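Local atomic coordinates of polyketide synthase PksJ (Bacillus subtilis subsp. subtilis, PDB entry 4J1Q), a protein that probably reduces alpha- and beta-keto groups stereoselectively, using NADPH, on intermediates of the trans-acyltransferase polyketide assembly line that makes bacillaene. Residues S64-A69 and K159-S164; Q90-L95 and S127-T132. All coordinates share one frame; numbering follows the deposited sequence.

Contact 1. Residues S64-A69 and K159-S164; sequences SHMKDA and KLKDDS
The turn that follows helix 56-65 meets helix 156-164 on one face of the N-terminal Rossmann-like half: Met66 reaches across to Leu160 and Lys161. Met66 SD lies 3.6 Å from Leu160 CD1, and Met66 CE lies 3.7 Å from the same methyl, so a single branch of the leucine takes up the bent end of the thioether. The bend is at chi3 (-72°); the two side chains cross at about a right angle. An unbranched, flexible methionine suits this seam because it can fold its tip against a leucine and also pack on Ile49 of strand 46-52, while Leu160 rests on Ile113 of strand 108-115. Met66, just past the end of helix 56-65, and Leu160 thus both lie over the parallel strands, in the layering of a Rossmann-like fold. Met66 also starts the type I turn to Ala69, closed by Ala69 N on Met66 O at 2.7 Å. Toward solvent, Lys161 stretches its methylenes past Met66, extended beyond CG, until NZ stands 3.9 Å from His65 O, too long for a hydrogen bond. Asp68 OD2, 5.3 Å from Lys161 NZ, may add a weak long-range attraction.

Contact 2. Residues Q90-L95 and S127-T132; sequences QNIFEL and SGLFKT
Ile92 and Leu129 meet between two nearly parallel helices, 81-98 and 126-136, of the N-terminal Rossmann-like half of the ketoreductase. The short segments run 10.9 Å apart at an angle of only 16°, a spacing that leaves room for sizeable apolar side chains to fill the groove. Leu129 sends one branch across it: CD2 comes to 3.6 Å from Ile92 CB and equally close to Ile92 CG2. With chi1 at -179°, Leu129 CG stands opposite the backbone N, which carries the branch point out from the helix toward Ile92. A beta-branched residue suits the receiving side, since Ile92 offers a broad apolar surface close to its own backbone. With chi1 at -56°, Ile92 holds CG2 rather than CG1 opposite its backbone N, and this methyl serves both partners; CD1, at the end of the other branch, is turned off the staggered positions. The second neighbour of CG2 is Phe130, whose ring is met at the edge, in plane, with CE1 at 3.6 Å from Ile92 CG2. The flat ring also touches Ala142 of strand 140-147, so helix 126-136 rests on that strand. Phe93 takes a smaller share: its backbone N lies 4.2 Å from Leu129 CD2, while its ring leads away to stack with Phe307. Leu129 also touches Ala349 and Ala353 of helix 349-370, whose small side chains probably allow a close approach. One turn on from Gly128, Thr132 OG1 hydrogen-bonds to Asn345 N and also donates to Gly128 O at 3.3 Å. That carbonyl oxygen accepts from Thr132 N too, and the hydroxyl and the amide approach it from opposite faces of its plane.

Overall arrangement
Contact 2 is nested along the chain inside the loop closed by contact 1: helices 81-98 and 126-136 both fall between helices 56-65 and 156-164. The centres of the two contacts lie about 20 Å apart, and their nearest atoms about 11 Å apart, without touching. The strands between them form the common framework, with strand 70-74 following directly on residues 64-69 and receiving Asn91 and Leu95 from helix 81-98. Contact 1 sits peripherally, 29 Å from the centre of the chain. Contact 2, at 14 Å, is buried and adjoins helices 304-324 and 349-370 of the other half, where residues between 209 and 391 form the NADPH pocket. Neither contact supplies residues to that pocket.

Contact 1. Residues S64-A69 and K159-S164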
loop_
_atom_site.group_PDB
_atom_site.type_symbol
_atom_site.label_atom_id
_atom_site.label_comp_id
_atom_site.label_asym_id
_atom_site.label_seq_id
_atom_site.Cartn_x
_atom_site.Cartn_y
_atom_site.Cartn_z
ATOM N N SER A 64 0.483 2.519 -33.202
ATOM C CA SER A 64 0.860 3.012 -34.518
ATOM C C SER A 64 2.083 3.911 -34.394
ATOM O O SER A 64 3.050 3.781 -35.149
ATOM C CB SER A 64 -0.296 3.782 -35.161
ATOM O OG SER A 64 -1.549 3.304 -34.704
ATOM N N HIS A 65 2.047 4.795 -33.405
ATOM C CA HIS A 65 3.094 5.787 -33.239
ATOM C C HIS A 65 4.352 5.223 -32.649
ATOM O O HIS A 65 5.432 5.777 -32.849
ATOM C CB HIS A 65 2.590 6.960 -32.420
ATOM C CG HIS A 65 1.731 7.916 -33.205
ATOM N ND1 HIS A 65 0.468 7.623 -33.563
ATOM C CD2 HIS A 65 2.013 9.167 -33.747
ATOM C CE1 HIS A 65 -0.047 8.645 -34.270
ATOM N NE2 HIS A 65 0.897 9.596 -34.372
ATOM N N MET A 66 4.241 4.097 -31.952
ATOM C CA MET A 66 5.358 3.579 -31.155
ATOM C C MET A 66 5.763 2.173 -31.556
ATOM O O MET A 66 6.126 1.365 -30.713
ATOM C CB MET A 66 5.017 3.602 -29.653
ATOM C CG MET A 66 4.983 4.998 -29.061
ATOM S SD MET A 66 4.588 5.028 -27.309
ATOM C CE MET A 66 2.835 4.607 -27.350
ATOM N N LYS A 67 5.730 1.877 -32.847
ATOM C CA LYS A 67 5.815 0.487 -33.276
ATOM C C LYS A 67 7.163 -0.156 -32.945
ATOM O O LYS A 67 7.334 -1.359 -33.102
ATOM C CB LYS A 67 5.453 0.347 -34.748
ATOM C CG LYS A 67 3.995 0.673 -35.047
ATOM C CD LYS A 67 3.704 0.552 -36.533
ATOM C CE LYS A 67 2.310 1.049 -36.878
ATOM N NZ LYS A 67 2.153 1.223 -38.352
ATOM N N ASP A 68 8.070 0.632 -32.376
ATOM C CA ASP A 68 9.347 0.127 -31.853
ATOM C C ASP A 68 9.246 -0.375 -30.395
ATOM O O ASP A 68 10.265 -0.668 -29.754
ATOM C CB ASP A 68 10.405 1.228 -31.950
ATOM C CG ASP A 68 9.851 2.601 -31.573
ATOM O OD1 ASP A 68 8.610 2.775 -31.618
ATOM O OD2 ASP A 68 10.650 3.482 -31.192
ATOM N N ALA A 69 8.025 -0.410 -29.864
ATOM C CA ALA A 69 7.782 -0.866 -28.490
ATOM C C ALA A 69 6.654 -1.889 -28.537
ATOM O O ALA A 69 5.725 -1.747 -29.341
ATOM C CB ALA A 69 7.395 0.312 -27.583
ATOM N N LYS A 159 6.012 12.324 -25.120
ATOM C CA LYS A 159 6.187 12.308 -23.672
ATOM C C LYS A 159 6.753 10.972 -23.216
ATOM O O LYS A 159 7.739 10.916 -22.480
ATOM C CB LYS A 159 4.862 12.583 -22.969
ATOM C CG LYS A 159 4.510 14.053 -22.892
ATOM C CD LYS A 159 3.046 14.287 -23.205
ATOM C CE LYS A 159 2.789 15.766 -23.466
ATOM N NZ LYS A 159 2.973 16.588 -22.240
ATOM N N LEU A 160 6.112 9.892 -23.641
ATOM C CA LEU A 160 6.555 8.562 -23.253
ATOM C C LEU A 160 7.998 8.398 -23.685
ATOM O O LEU A 160 8.855 7.990 -22.882
ATOM C CB LEU A 160 5.693 7.487 -23.911
ATOM C CG LEU A 160 4.211 7.501 -23.534
ATOM C CD1 LEU A 160 3.497 6.331 -24.184
ATOM C CD2 LEU A 160 4.051 7.436 -22.029
ATOM N N LYS A 161 8.264 8.772 -24.945
ATOM C CA LYS A 161 9.614 8.835 -25.462
ATOM C C LYS A 161 10.493 9.760 -24.626
ATOM O O LYS A 161 11.614 9.400 -24.254
ATOM C CB LYS A 161 9.623 9.275 -26.936
ATOM C CG LYS A 161 8.950 8.298 -27.883
ATOM C CD LYS A 161 8.954 8.791 -29.325
ATOM C CE LYS A 161 8.266 7.782 -30.237
ATOM N NZ LYS A 161 8.285 8.162 -31.673
ATOM N N ASP A 162 9.984 10.941 -24.309
ATOM C CA ASP A 162 10.727 11.864 -23.448
ATOM C C ASP A 162 10.890 11.332 -21.992
ATOM O O ASP A 162 11.952 11.480 -21.368
ATOM C CB ASP A 162 10.082 13.255 -23.465
ATOM C CG ASP A 162 10.587 14.130 -24.624
ATOM O OD1 ASP A 162 10.918 13.577 -25.700
ATOM O OD2 ASP A 162 10.679 15.375 -24.455
ATOM N N ASP A 163 9.865 10.665 -21.475
ATOM C CA ASP A 163 9.966 10.070 -20.129
ATOM C C ASP A 163 10.973 8.926 -20.135
ATOM O O ASP A 163 11.828 8.837 -19.235
ATOM C CB ASP A 163 8.598 9.597 -19.637
ATOM C CG ASP A 163 7.659 10.771 -19.321
ATOM O OD1 ASP A 163 8.128 11.764 -18.729
ATOM O OD2 ASP A 163 6.447 10.688 -19.624
ATOM N N SER A 164 10.942 8.133 -21.221
ATOM C CA SER A 164 11.904 7.059 -21.414
ATOM C C SER A 164 13.334 7.589 -21.349
ATOM O O SER A 164 14.240 6.879 -20.939
ATOM C CB SER A 164 11.649 6.297 -22.722
ATOM O OG SER A 164 12.107 7.017 -23.882
#

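Contact 2. Residues Q90-L95 and S127-T132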
loop_
_atom_site.group_PDB
_atom_site.type_symbol
_atom_site.label_atom_id
_atom_site.label_comp_id
_atom_site.label_asym_id
_atom_site.label_seq_id
_atom_site.Cartn_x
_atom_site.Cartn_y
_atom_site.Cartn_z
ATOM N N GLN A 90 -0.848 -9.914 -11.583
ATOM C CA GLN A 90 -0.340 -11.216 -11.961
ATOM C C GLN A 90 0.146 -11.227 -13.394
ATOM O O GLN A 90 1.155 -11.880 -13.704
ATOM C CB GLN A 90 -1.395 -12.308 -11.755
ATOM C CG GLN A 90 -0.885 -13.678 -12.136
ATOM C CD GLN A 90 -1.904 -14.782 -11.907
ATOM O OE1 GLN A 90 -2.373 -15.404 -12.864
ATOM N NE2 GLN A 90 -2.225 -15.056 -10.641
ATOM N N ASN A 91 -0.576 -10.533 -14.276
ATOM C CA ASN A 91 -0.128 -10.404 -15.671
ATOM C C ASN A 91 1.209 -9.681 -15.777
ATOM O O ASN A 91 2.091 -10.158 -16.498
ATOM C CB ASN A 91 -1.161 -9.667 -16.521
ATOM C CG ASN A 91 -2.465 -10.422 -16.623
ATOM O OD1 ASN A 91 -2.483 -11.646 -16.574
ATOM N ND2 ASN A 91 -3.566 -9.695 -16.696
ATOM N N ILE A 92 1.371 -8.560 -15.040
ATOM C CA ILE A 92 2.660 -7.859 -15.000
ATOM C C ILE A 92 3.709 -8.802 -14.482
ATOM O O ILE A 92 4.832 -8.867 -15.000
ATOM C CB ILE A 92 2.691 -6.655 -14.030
ATOM C CG1 ILE A 92 1.578 -5.640 -14.339
ATOM C CG2 ILE A 92 4.070 -6.010 -14.054
ATOM C CD1 ILE A 92 1.224 -5.554 -15.792
ATOM N N PHE A 93 3.327 -9.530 -13.445
ATOM C CA PHE A 93 4.235 -10.422 -12.750
ATOM C C PHE A 93 4.701 -11.540 -13.678
ATOM O O PHE A 93 5.897 -11.861 -13.721
ATOM C CB PHE A 93 3.529 -10.953 -11.500
ATOM C CG PHE A 93 4.162 -12.166 -10.895
ATOM C CD1 PHE A 93 5.367 -12.065 -10.230
ATOM C CD2 PHE A 93 3.457 -13.363 -10.827
ATOM C CE1 PHE A 93 5.891 -13.159 -9.573
ATOM C CE2 PHE A 93 3.964 -14.451 -10.167
ATOM C CZ PHE A 93 5.180 -14.346 -9.516
ATOM N N GLU A 94 3.787 -12.052 -14.503
ATOM C CA GLU A 94 4.134 -13.161 -15.411
ATOM C C GLU A 94 4.932 -12.653 -16.597
ATOM O O GLU A 94 5.754 -13.356 -17.137
ATOM C CB GLU A 94 2.888 -13.901 -15.895
ATOM C CG GLU A 94 2.152 -14.638 -14.790
ATOM C CD GLU A 94 0.875 -15.293 -15.277
ATOM O OE1 GLU A 94 0.172 -14.697 -16.121
ATOM O OE2 GLU A 94 0.579 -16.418 -14.830
ATOM N N LEU A 95 4.679 -11.409 -16.972
ATOM C CA LEU A 95 5.489 -10.713 -17.951
ATOM C C LEU A 95 6.962 -10.611 -17.541
ATOM O O LEU A 95 7.840 -10.990 -18.292
ATOM C CB LEU A 95 4.899 -9.334 -18.192
ATOM C CG LEU A 95 5.618 -8.438 -19.180
ATOM C CD1 LEU A 95 5.519 -9.000 -20.601
ATOM C CD2 LEU A 95 5.049 -7.035 -19.097
ATOM N N SER A 127 2.906 0.471 -9.078
ATOM C CA SER A 127 4.205 1.017 -8.725
ATOM C C SER A 127 5.002 0.251 -7.650
ATOM O O SER A 127 6.232 0.217 -7.701
ATOM C CB SER A 127 4.046 2.439 -8.251
ATOM O OG SER A 127 5.296 2.893 -7.774
ATOM N N GLY A 128 4.322 -0.289 -6.638
ATOM C CA GLY A 128 4.979 -1.203 -5.698
ATOM C C GLY A 128 5.673 -2.350 -6.407
ATOM O O GLY A 128 6.819 -2.697 -6.087
ATOM N N LEU A 129 4.968 -2.972 -7.354
ATOM C CA LEU A 129 5.548 -4.057 -8.142
ATOM C C LEU A 129 6.771 -3.588 -8.976
ATOM O O LEU A 129 7.798 -4.283 -9.023
ATOM C CB LEU A 129 4.481 -4.733 -9.034
ATOM C CG LEU A 129 4.798 -5.929 -9.965
ATOM C CD1 LEU A 129 5.610 -7.035 -9.342
ATOM C CD2 LEU A 129 3.525 -6.547 -10.488
ATOM N N PHE A 130 6.651 -2.428 -9.621
ATOM C CA PHE A 130 7.730 -1.892 -10.512
ATOM C C PHE A 130 9.033 -1.564 -9.754
ATOM O O PHE A 130 10.127 -1.949 -10.178
ATOM C CB PHE A 130 7.225 -0.646 -11.253
ATOM C CG PHE A 130 6.463 -0.979 -12.516
ATOM C CD1 PHE A 130 6.075 -2.294 -12.780
ATOM C CD2 PHE A 130 6.217 -0.013 -13.476
ATOM C CE1 PHE A 130 5.442 -2.634 -13.969
ATOM C CE2 PHE A 130 5.559 -0.342 -14.653
ATOM C CZ PHE A 130 5.198 -1.663 -14.916
ATOM N N LYS A 131 8.891 -0.975 -8.573
ATOM C CA LYS A 131 10.028 -0.730 -7.710
ATOM C C LYS A 131 10.730 -2.001 -7.243
ATOM O O LYS A 131 11.957 -2.070 -7.261
ATOM C CB LYS A 131 9.603 0.108 -6.508
ATOM C CG LYS A 131 9.115 1.478 -6.931
ATOM C CD LYS A 131 9.043 2.410 -5.731
ATOM C CE LYS A 131 9.255 3.853 -6.192
ATOM N NZ LYS A 131 7.971 4.425 -6.654
ATOM N N THR A 132 9.969 -3.037 -6.897
ATOM C CA THR A 132 10.596 -4.307 -6.538
ATOM C C THR A 132 11.281 -4.929 -7.744
ATOM O O THR A 132 12.446 -5.267 -7.673
ATOM C CB THR A 132 9.592 -5.289 -5.920
ATOM O OG1 THR A 132 9.026 -4.686 -4.743
ATOM C CG2 THR A 132 10.285 -6.637 -5.545
#